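2-amino-4-hydroxy-6-hydroxymethyldihydropteridine pyrophosphokinase (Haemophilus influenzae, PDB 1CBK) probably transfers pyrophosphate from ATP to 6-hydroxymethyl-7,8-dihydropterin, the step of folate biosynthesis that activates the pterin for later coupling. Local coordinates at residues T3-L8 against I98-N103; G9-T14 against D50-V55; H33-S38 against K60-L65. All blocks are in the same frame, centred on the assembly; numbering follows the deposited sequence.

Contact 1 of 3, residues T3-L8 against I98-N103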
loop_
_atom_site.group_PDB
_atom_site.type_symbol
_atom_site.label_atom_id
_atom_site.label_comp_id
_atom_site.label_asym_id
_atom_site.label_seq_id
_atom_site.Cartn_x
_atom_site.Cartn_y
_atom_site.Cartn_z
ATOM N N THR A 3 18.972 -9.523 -11.588
ATOM C CA THR A 3 19.185 -8.673 -10.438
ATOM C C THR A 3 17.821 -8.524 -9.767
ATOM O O THR A 3 16.863 -8.100 -10.405
ATOM C CB THR A 3 19.683 -7.294 -10.870
ATOM O OG1 THR A 3 20.945 -7.445 -11.522
ATOM C CG2 THR A 3 19.829 -6.356 -9.672
ATOM N N ALA A 4 17.723 -8.921 -8.501
ATOM C CA ALA A 4 16.473 -8.816 -7.768
ATOM C C ALA A 4 16.702 -7.975 -6.527
ATOM O O ALA A 4 17.820 -7.847 -6.060
ATOM C CB ALA A 4 15.949 -10.186 -7.394
ATOM N N TYR A 5 15.636 -7.375 -6.020
ATOM C CA TYR A 5 15.700 -6.530 -4.833
ATOM C C TYR A 5 14.758 -7.127 -3.811
ATOM O O TYR A 5 13.612 -7.476 -4.131
ATOM C CB TYR A 5 15.314 -5.091 -5.173
ATOM C CG TYR A 5 16.386 -4.386 -5.957
ATOM C CD1 TYR A 5 17.472 -3.800 -5.302
ATOM C CD2 TYR A 5 16.348 -4.351 -7.367
ATOM C CE1 TYR A 5 18.514 -3.188 -6.020
ATOM C CE2 TYR A 5 17.388 -3.749 -8.102
ATOM C CZ TYR A 5 18.463 -3.172 -7.420
ATOM O OH TYR A 5 19.497 -2.600 -8.122
ATOM N N ILE A 6 15.276 -7.303 -2.604
ATOM C CA ILE A 6 14.516 -7.895 -1.499
ATOM C C ILE A 6 14.391 -6.901 -0.344
ATOM O O ILE A 6 15.379 -6.285 0.071
ATOM C CB ILE A 6 15.217 -9.200 -1.012
ATOM C CG1 ILE A 6 15.260 -10.206 -2.172
ATOM C CG2 ILE A 6 14.493 -9.800 0.217
ATOM C CD1 ILE A 6 16.168 -11.364 -1.918
ATOM N N ALA A 7 13.163 -6.717 0.140
ATOM C CA ALA A 7 12.898 -5.816 1.259
ATOM C C ALA A 7 12.865 -6.664 2.537
ATOM O O ALA A 7 12.313 -7.767 2.539
ATOM C CB ALA A 7 11.542 -5.092 1.063
ATOM N N LEU A 8 13.497 -6.171 3.596
ATOM C CA LEU A 8 13.520 -6.876 4.883
ATOM C C LEU A 8 13.014 -5.952 5.991
ATOM O O LEU A 8 13.380 -4.783 6.041
ATOM C CB LEU A 8 14.951 -7.339 5.251
ATOM C CG LEU A 8 15.810 -8.175 4.299
ATOM C CD1 LEU A 8 16.552 -7.273 3.314
ATOM C CD2 LEU A 8 16.777 -9.007 5.127
ATOM N N ILE A 98 9.985 -9.894 -2.105
ATOM C CA ILE A 98 10.636 -9.652 -3.393
ATOM C C ILE A 98 10.024 -8.361 -3.966
ATOM O O ILE A 98 8.836 -8.302 -4.258
ATOM C CB ILE A 98 10.394 -10.796 -4.408
ATOM C CG1 ILE A 98 10.882 -12.139 -3.859
ATOM C CG2 ILE A 98 11.144 -10.472 -5.705
ATOM C CD1 ILE A 98 10.281 -13.358 -4.561
ATOM N N LEU A 99 10.822 -7.305 -4.035
ATOM C CA LEU A 99 10.351 -6.026 -4.555
ATOM C C LEU A 99 10.408 -6.023 -6.073
ATOM O O LEU A 99 9.460 -5.618 -6.739
ATOM C CB LEU A 99 11.229 -4.886 -4.062
ATOM C CG LEU A 99 11.321 -4.512 -2.589
ATOM C CD1 LEU A 99 12.370 -3.390 -2.432
ATOM C CD2 LEU A 99 9.946 -4.029 -2.094
ATOM N N LEU A 100 11.535 -6.486 -6.602
ATOM C CA LEU A 100 11.789 -6.489 -8.046
ATOM C C LEU A 100 12.545 -7.739 -8.449
ATOM O O LEU A 100 13.399 -8.227 -7.704
ATOM C CB LEU A 100 12.642 -5.267 -8.415
ATOM C CG LEU A 100 12.028 -3.903 -8.066
ATOM C CD1 LEU A 100 13.100 -2.819 -8.124
ATOM C CD2 LEU A 100 10.825 -3.585 -8.986
ATOM N N TYR A 101 12.220 -8.242 -9.635
ATOM C CA TYR A 101 12.851 -9.428 -10.192
ATOM C C TYR A 101 13.180 -9.018 -11.618
ATOM O O TYR A 101 12.359 -9.170 -12.532
ATOM C CB TYR A 101 11.888 -10.623 -10.184
ATOM C CG TYR A 101 12.532 -11.919 -10.654
ATOM C CD1 TYR A 101 13.179 -12.763 -9.751
ATOM C CD2 TYR A 101 12.517 -12.280 -12.006
ATOM C CE1 TYR A 101 13.807 -13.945 -10.182
ATOM C CE2 TYR A 101 13.140 -13.449 -12.445
ATOM C CZ TYR A 101 13.781 -14.273 -11.533
ATOM O OH TYR A 101 14.421 -15.400 -11.976
ATOM N N GLY A 102 14.381 -8.474 -11.789
ATOM C CA GLY A 102 14.806 -7.986 -13.087
ATOM C C GLY A 102 13.827 -6.870 -13.403
ATOM O O GLY A 102 13.428 -6.093 -12.530
ATOM N N ASN A 103 13.361 -6.871 -14.634
ATOM C CA ASN A 103 12.406 -5.895 -15.098
ATOM C C ASN A 103 11.104 -6.593 -15.321
ATOM O O ASN A 103 10.242 -6.080 -16.021
ATOM C CB ASN A 103 12.862 -5.339 -16.431
ATOM C CG ASN A 103 13.340 -3.941 -16.314
ATOM O OD1 ASN A 103 12.568 -3.033 -15.950
ATOM N ND2 ASN A 103 14.628 -3.734 -16.599
HETATM O O HOH W 1 15.641 -5.431 -10.703
#

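Contact 2 of 3, residues G9-T14 against D50-V55. With ROI (7,8-dihydro-7,7-dimethyl-6-hydroxypterin), chain D.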
loop_
_atom_site.group_PDB
_atom_site.type_symbol
_atom_site.label_atom_id
_atom_site.label_comp_id
_atom_site.label_asym_id
_atom_site.label_seq_id
_atom_site.Cartn_x
_atom_site.Cartn_y
_atom_site.Cartn_z
ATOM N N GLY A 9 12.233 -6.500 6.911
ATOM C CA GLY A 9 11.727 -5.694 8.015
ATOM C C GLY A 9 11.505 -6.548 9.249
ATOM O O GLY A 9 11.272 -7.749 9.129
ATOM N N SER A 10 11.621 -5.951 10.430
ATOM C CA SER A 10 11.409 -6.689 11.688
ATOM C C SER A 10 11.223 -5.720 12.819
ATOM O O SER A 10 11.822 -4.644 12.807
ATOM C CB SER A 10 12.634 -7.570 12.024
ATOM O OG SER A 10 12.592 -8.084 13.363
ATOM N N ASN A 11 10.373 -6.060 13.776
ATOM C CA ASN A 11 10.223 -5.208 14.956
ATOM C C ASN A 11 10.067 -6.063 16.228
ATOM O O ASN A 11 9.640 -5.561 17.268
ATOM C CB ASN A 11 9.067 -4.184 14.838
ATOM C CG ASN A 11 7.689 -4.793 15.034
ATOM O OD1 ASN A 11 7.450 -5.972 14.759
ATOM N ND2 ASN A 11 6.749 -3.961 15.444
ATOM N N LEU A 12 10.494 -7.324 16.167
ATOM C CA LEU A 12 10.325 -8.225 17.298
ATOM C C LEU A 12 11.532 -9.149 17.495
ATOM O O LEU A 12 12.163 -9.587 16.527
ATOM C CB LEU A 12 9.059 -9.078 17.067
ATOM C CG LEU A 12 7.881 -9.243 18.037
ATOM C CD1 LEU A 12 7.262 -10.610 17.819
ATOM C CD2 LEU A 12 8.275 -9.094 19.495
ATOM N N ASN A 13 11.876 -9.399 18.754
ATOM C CA ASN A 13 12.983 -10.281 19.115
ATOM C C ASN A 13 14.326 -9.910 18.485
ATOM O O ASN A 13 14.939 -10.716 17.768
ATOM C CB ASN A 13 12.636 -11.746 18.791
ATOM C CG ASN A 13 11.468 -12.285 19.623
ATOM O OD1 ASN A 13 11.053 -11.676 20.614
ATOM N ND2 ASN A 13 10.948 -13.447 19.231
ATOM N N THR A 14 14.792 -8.714 18.814
ATOM C CA THR A 14 16.056 -8.169 18.344
ATOM C C THR A 14 16.095 -8.040 16.807
ATOM O O THR A 14 16.788 -8.791 16.121
ATOM C CB THR A 14 17.261 -8.994 18.902
ATOM O OG1 THR A 14 17.037 -9.259 20.292
ATOM C CG2 THR A 14 18.553 -8.212 18.773
ATOM N N ASP A 50 0.898 1.077 18.721
ATOM C CA ASP A 50 1.321 0.432 19.963
ATOM C C ASP A 50 2.203 -0.810 19.716
ATOM O O ASP A 50 1.950 -1.898 20.257
ATOM C CB ASP A 50 0.093 0.077 20.836
ATOM C CG ASP A 50 -0.912 -0.814 20.133
ATOM O OD1 ASP A 50 -0.803 -1.026 18.905
ATOM O OD2 ASP A 50 -1.835 -1.311 20.823
ATOM N N GLN A 51 3.213 -0.652 18.858
ATOM C CA GLN A 51 4.141 -1.749 18.550
ATOM C C GLN A 51 5.514 -1.113 18.430
ATOM O O GLN A 51 5.613 0.114 18.266
ATOM C CB GLN A 51 3.752 -2.486 17.260
ATOM C CG GLN A 51 3.852 -1.670 15.995
ATOM C CD GLN A 51 3.421 -2.478 14.777
ATOM O OE1 GLN A 51 3.909 -3.587 14.552
ATOM N NE2 GLN A 51 2.470 -1.943 14.019
ATOM N N PRO A 52 6.589 -1.910 18.568
ATOM C CA PRO A 52 7.900 -1.270 18.459
ATOM C C PRO A 52 8.211 -0.754 17.048
ATOM O O PRO A 52 7.621 -1.210 16.056
ATOM C CB PRO A 52 8.866 -2.395 18.860
ATOM C CG PRO A 52 8.004 -3.343 19.691
ATOM C CD PRO A 52 6.715 -3.337 18.944
ATOM N N ASP A 53 9.135 0.194 16.972
ATOM C CA ASP A 53 9.584 0.725 15.695
ATOM C C ASP A 53 10.257 -0.430 14.957
ATOM O O ASP A 53 10.865 -1.315 15.582
ATOM C CB ASP A 53 10.623 1.817 15.915
ATOM C CG ASP A 53 10.012 3.153 16.314
ATOM O OD1 ASP A 53 8.769 3.289 16.322
ATOM O OD2 ASP A 53 10.807 4.070 16.607
ATOM N N TYR A 54 10.216 -0.382 13.629
ATOM C CA TYR A 54 10.809 -1.426 12.806
ATOM C C TYR A 54 12.220 -1.112 12.405
ATOM O O TYR A 54 12.646 0.046 12.488
ATOM C CB TYR A 54 10.001 -1.584 11.519
ATOM C CG TYR A 54 8.729 -2.366 11.685
ATOM C CD1 TYR A 54 7.595 -1.793 12.289
ATOM C CD2 TYR A 54 8.655 -3.677 11.239
ATOM C CE1 TYR A 54 6.407 -2.543 12.429
ATOM C CE2 TYR A 54 7.482 -4.426 11.378
ATOM C CZ TYR A 54 6.372 -3.861 11.964
ATOM O OH TYR A 54 5.256 -4.632 12.071
ATOM N N VAL A 55 12.965 -2.157 12.034
ATOM C CA VAL A 55 14.318 -1.994 11.482
ATOM C C VAL A 55 14.122 -2.544 10.044
ATOM O O VAL A 55 13.579 -3.651 9.860
ATOM C CB VAL A 55 15.426 -2.739 12.265
ATOM C CG1 VAL A 55 16.793 -2.513 11.585
ATOM C CG2 VAL A 55 15.506 -2.200 13.689
HETATM N N1 ROI D . 6.128 -0.698 9.435
HETATM C C2 ROI D . 7.461 -0.409 9.239
HETATM N N2 ROI D . 7.911 0.803 9.661
HETATM N N3 ROI D . 8.325 -1.272 8.652
HETATM C C4 ROI D . 7.930 -2.482 8.200
HETATM O O4 ROI D . 8.721 -3.297 7.698
HETATM C C4A ROI D . 6.546 -2.834 8.321
HETATM N N5 ROI D . 6.118 -3.981 7.880
HETATM C C6 ROI D . 4.805 -4.394 7.966
HETATM C C7 ROI D . 3.735 -3.381 8.456
HETATM C C16 ROI D . 2.974 -2.737 7.233
HETATM C C15 ROI D . 2.771 -4.041 9.450
HETATM N N8 ROI D . 4.340 -2.198 9.142
HETATM C C8A ROI D . 5.671 -1.855 8.987
HETATM O O9 ROI D . 4.583 -5.595 7.610
#

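Contact 3 of 3, residues H33-S38 against K60-L65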
loop_
_atom_site.group_PDB
_atom_site.type_symbol
_atom_site.label_atom_id
_atom_site.label_comp_id
_atom_site.label_asym_id
_atom_site.label_seq_id
_atom_site.Cartn_x
_atom_site.Cartn_y
_atom_site.Cartn_z
ATOM N N HIS A 33 23.911 -14.610 -5.395
ATOM C CA HIS A 33 25.024 -13.837 -4.864
ATOM C C HIS A 33 24.446 -12.550 -4.281
ATOM O O HIS A 33 23.719 -11.845 -4.980
ATOM C CB HIS A 33 26.015 -13.476 -5.985
ATOM C CG HIS A 33 27.087 -12.516 -5.557
ATOM N ND1 HIS A 33 27.897 -12.745 -4.459
ATOM C CD2 HIS A 33 27.434 -11.293 -6.028
ATOM C CE1 HIS A 33 28.688 -11.707 -4.268
ATOM N NE2 HIS A 33 28.427 -10.808 -5.203
ATOM N N LEU A 34 24.723 -12.287 -3.009
ATOM C CA LEU A 34 24.273 -11.062 -2.350
ATOM C C LEU A 34 25.246 -9.983 -2.772
ATOM O O LEU A 34 26.423 -10.028 -2.408
ATOM C CB LEU A 34 24.298 -11.218 -0.816
ATOM C CG LEU A 34 23.973 -9.992 0.061
ATOM C CD1 LEU A 34 22.556 -9.535 -0.263
ATOM C CD2 LEU A 34 24.071 -10.355 1.553
ATOM N N VAL A 35 24.771 -9.013 -3.551
ATOM C CA VAL A 35 25.652 -7.955 -4.035
ATOM C C VAL A 35 25.927 -6.844 -3.039
ATOM O O VAL A 35 27.072 -6.456 -2.834
ATOM C CB VAL A 35 25.134 -7.347 -5.354
ATOM C CG1 VAL A 35 26.094 -6.279 -5.848
ATOM C CG2 VAL A 35 24.968 -8.424 -6.383
ATOM N N THR A 36 24.872 -6.285 -2.463
ATOM C CA THR A 36 25.036 -5.201 -1.512
ATOM C C THR A 36 23.734 -5.112 -0.723
ATOM O O THR A 36 22.717 -5.666 -1.142
ATOM C CB THR A 36 25.354 -3.851 -2.257
ATOM O OG1 THR A 36 25.722 -2.838 -1.311
ATOM C CG2 THR A 36 24.164 -3.376 -3.065
ATOM N N THR A 37 23.797 -4.443 0.425
ATOM C CA THR A 37 22.669 -4.242 1.316
ATOM C C THR A 37 22.723 -2.774 1.745
ATOM O O THR A 37 23.803 -2.229 1.989
ATOM C CB THR A 37 22.786 -5.133 2.590
ATOM O OG1 THR A 37 22.956 -6.502 2.200
ATOM C CG2 THR A 37 21.525 -5.000 3.467
ATOM N N SER A 38 21.563 -2.137 1.800
ATOM C CA SER A 38 21.471 -0.757 2.220
ATOM C C SER A 38 21.783 -0.696 3.725
ATOM O O SER A 38 22.014 -1.732 4.357
ATOM C CB SER A 38 20.028 -0.294 2.039
ATOM O OG SER A 38 19.174 -1.017 2.930
ATOM N N LYS A 60 20.314 -6.312 -2.491
ATOM C CA LYS A 60 20.391 -6.509 -3.932
ATOM C C LYS A 60 21.068 -7.836 -4.176
ATOM O O LYS A 60 22.147 -8.096 -3.613
ATOM C CB LYS A 60 21.223 -5.390 -4.567
ATOM C CG LYS A 60 21.454 -5.516 -6.081
ATOM C CD LYS A 60 22.397 -4.394 -6.580
ATOM C CE LYS A 60 22.692 -4.537 -8.054
ATOM N NZ LYS A 60 23.519 -3.399 -8.573
ATOM N N ILE A 61 20.442 -8.696 -4.976
ATOM C CA ILE A 61 21.032 -10.003 -5.283
ATOM C C ILE A 61 21.058 -10.263 -6.792
ATOM O O ILE A 61 20.326 -9.622 -7.539
ATOM C CB ILE A 61 20.261 -11.206 -4.631
ATOM C CG1 ILE A 61 18.816 -11.269 -5.135
ATOM C CG2 ILE A 61 20.356 -11.179 -3.087
ATOM C CD1 ILE A 61 18.106 -12.565 -4.752
ATOM N N GLU A 62 21.911 -11.208 -7.215
ATOM C CA GLU A 62 22.044 -11.648 -8.610
ATOM C C GLU A 62 21.742 -13.112 -8.449
ATOM O O GLU A 62 22.420 -13.804 -7.682
ATOM C CB GLU A 62 23.468 -11.441 -9.117
ATOM C CG GLU A 62 23.812 -9.950 -9.280
ATOM C CD GLU A 62 25.286 -9.643 -9.637
ATOM O OE1 GLU A 62 26.154 -10.557 -9.609
ATOM O OE2 GLU A 62 25.561 -8.456 -9.942
ATOM N N THR A 63 20.673 -13.580 -9.077
ATOM C CA THR A 63 20.282 -14.960 -8.929
ATOM C C THR A 63 19.857 -15.622 -10.230
ATOM O O THR A 63 19.472 -14.952 -11.210
ATOM C CB THR A 63 19.121 -15.071 -7.885
ATOM O OG1 THR A 63 18.852 -16.445 -7.584
ATOM C CG2 THR A 63 17.846 -14.446 -8.411
ATOM N N GLU A 64 19.922 -16.949 -10.226
ATOM C CA GLU A 64 19.500 -17.749 -11.361
ATOM C C GLU A 64 18.257 -18.520 -10.949
ATOM O O GLU A 64 17.715 -19.296 -11.740
ATOM C CB GLU A 64 20.619 -18.669 -11.843
ATOM C CG GLU A 64 21.830 -17.858 -12.343
ATOM C CD GLU A 64 22.857 -18.686 -13.109
ATOM O OE1 GLU A 64 22.711 -19.929 -13.179
ATOM O OE2 GLU A 64 23.809 -18.090 -13.653
ATOM N N LEU A 65 17.792 -18.289 -9.715
ATOM C CA LEU A 65 16.571 -18.933 -9.230
ATOM C C LEU A 65 15.385 -18.263 -9.934
ATOM O O LEU A 65 15.415 -17.050 -10.188
ATOM C CB LEU A 65 16.409 -18.764 -7.693
ATOM C CG LEU A 65 17.432 -19.383 -6.715
ATOM C CD1 LEU A 65 17.109 -19.016 -5.259
ATOM C CD2 LEU A 65 17.474 -20.891 -6.871
#

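Contact 1 of 3, residues T3-L8 against I98-N103
Tyr5 meets Leu99 and Leu100 together, and its backbone forms the middle of an antiparallel strand pairing. Its N-H donates to Leu100 O (N to O 2.9 Å), while Tyr5 O receives Leu99 N at 2.8 Å and, as a weak third bond, Leu100 N at 3.4 Å. Two successive N-H groups converging on one carbonyl define a classic beta bulge, with Leu99 and Leu100 both opposite Tyr5. On one face of the sheet Leu100 CD1 packs against the Tyr5 ring, 3.7 Å from Tyr5 CD2, the two side chains crossing obliquely. Leu99 is turned toward strand 3-8 by its helix-like backbone angles (phi -83°, psi -46°); with CG anti to its own carbonyl carbon (chi1 -65°), it puts CD2 3.7 Å from Ala7 CB. At the partly exposed end of the pairing Gly102 N donates to Thr3 O at 2.9 Å, and a water at the edge of the Tyr5 ring bridges Thr3 O and Gly102 O, giving Thr3 O a second donor.

Ala4, Ile6, Ile98 and Tyr101 share the opposite face, where helix 67-80 packs on Ile98 through Leu70 and Leu74. The Tyr101 hydroxyl is hydrogen-bonded to Leu65 O. Strand 2-10 also pairs, along its other edge, with strand 54-63, so segment 3-8 runs through the sheet's interior. Within this apolar setting Tyr5 O is gripped by two N-H groups, that of Leu99 strongly and that of Leu100 weakly.

Contact 2 of 3, residues G9-T14 against D50-V55
Asn11 reaches across to Tyr54 because its CG lies between the backbone N and the carbonyl carbon (chi1 76°), a rotation that lays the amide on the tyrosine ring. Tyr54 CG is anti to its own carbonyl carbon (chi1 -78°), presenting that ring face to Asn11. Asn11 CB sits 3.5 Å from the ring centroid, a CH-pi contact almost along the ring normal, and the amide continues over the same face with the two planes only 7° apart. Its ND2 then makes a nearly straight bond to Pro52 O at 3.0 Å, in the plane of the amide, and a weak, more bent one to Gln51 OE1. Asn11 OD1 is taken up by Arg92 N, so both ends of the amide are held and its flip is fixed.

The stack grows out of the central sheet of the HPPK fold, where strands 2-10 and 54-63 begin to part: Ser10 and Val55 form a hydrogen-bonded antiparallel pair, with Val55 N to Ser10 O at 2.8 Å and Ser10 N to Val55 O at 3.1 Å. On the other face of Tyr54 lies the bound dimethyl-hydroxypterin, whose N3 is 3.2 Å from Tyr54 CG and whose C8A stands over the ring centre. Tyr54 is thus sandwiched between the pterin and Asn11, a second-shell residue backing a pocket wall. Gly9 CA comes 3.9 Å from the pterin O4, and the backbone itself lines the pocket there.

Contact 3 of 3, residues H33-S38 against K60-L65
Lys60 touches Val35 and Thr36 along the lower part of a fully extended side chain. From CB, which lies 3.9 Å from Thr36 CG2 and close to Thr36 O, the chain leaves with CG anti to the backbone N (chi1 177°). CG passes Val35 CB at 4.2 Å, CD runs by Thr36 CG2, and CE reaches the hydroxyl of Tyr5 on the neighbouring strand; within the two segments the contacts stop before NZ. The aliphatic length of the lysine therefore does the packing, and its ammonium is carried beyond the pairing.

The backbone explains why two residues meet this one lysine. Lys60 O accepts Val35 N at 2.8 Å and, weakly, Thr36 N, while Lys60 N gives a nearly straight bond to Thr36 O: a classic beta bulge, formed where Val35 adopts helix-like angles. Farther along, His33 and Glu62 make the regular two-bond pair, and their side chains extend side by side. The Glu62 carboxylate lies at the edge of the imidazole, Glu62 OE1 3.9 Å from His33 CD2, with its plane turned 58° from the ring. Val35 CG2 packs on Glu62 where the chain meets its carboxylate, 3.5 Å from both Glu62 CG and Glu62 CD. On the reverse face, Leu34 CD1 meets Ile61 CG2 at 3.9 Å.

The two strands are the arms of the hairpin 32-43 and 54-63. Helix 15-27 lies against the Leu34 and Ile61 face through Ser27 and Ile26, Ile131 of helix 122-131 touches Thr36 on the Lys60 face, and strand 2-10 flanks strand 54-63 on its far side.

From the N terminus, strand 2-10 enters contact 1 first, through residues 3-8, and its continuation at 9-14 enters contact 2. Contact 1 closes the longest loop, since its partner 98-103 comes 90 residues later, and both other contacts nest inside it. Contacts 2 and 3 cross: the chain passes 9-14, then 33-38, then returns through 50-55 and 60-65. Contact 3 closes the hairpin of strands 32-43 and 54-63, whereas contact 2 joins the start of strand 54-63 to the end of strand 2-10. Contacts 1 and 3 touch through Ala4 N and Ile61 O. The three contacts together tie four neighbouring strands into one sheet, with the pterin pocket at the contact 2 end.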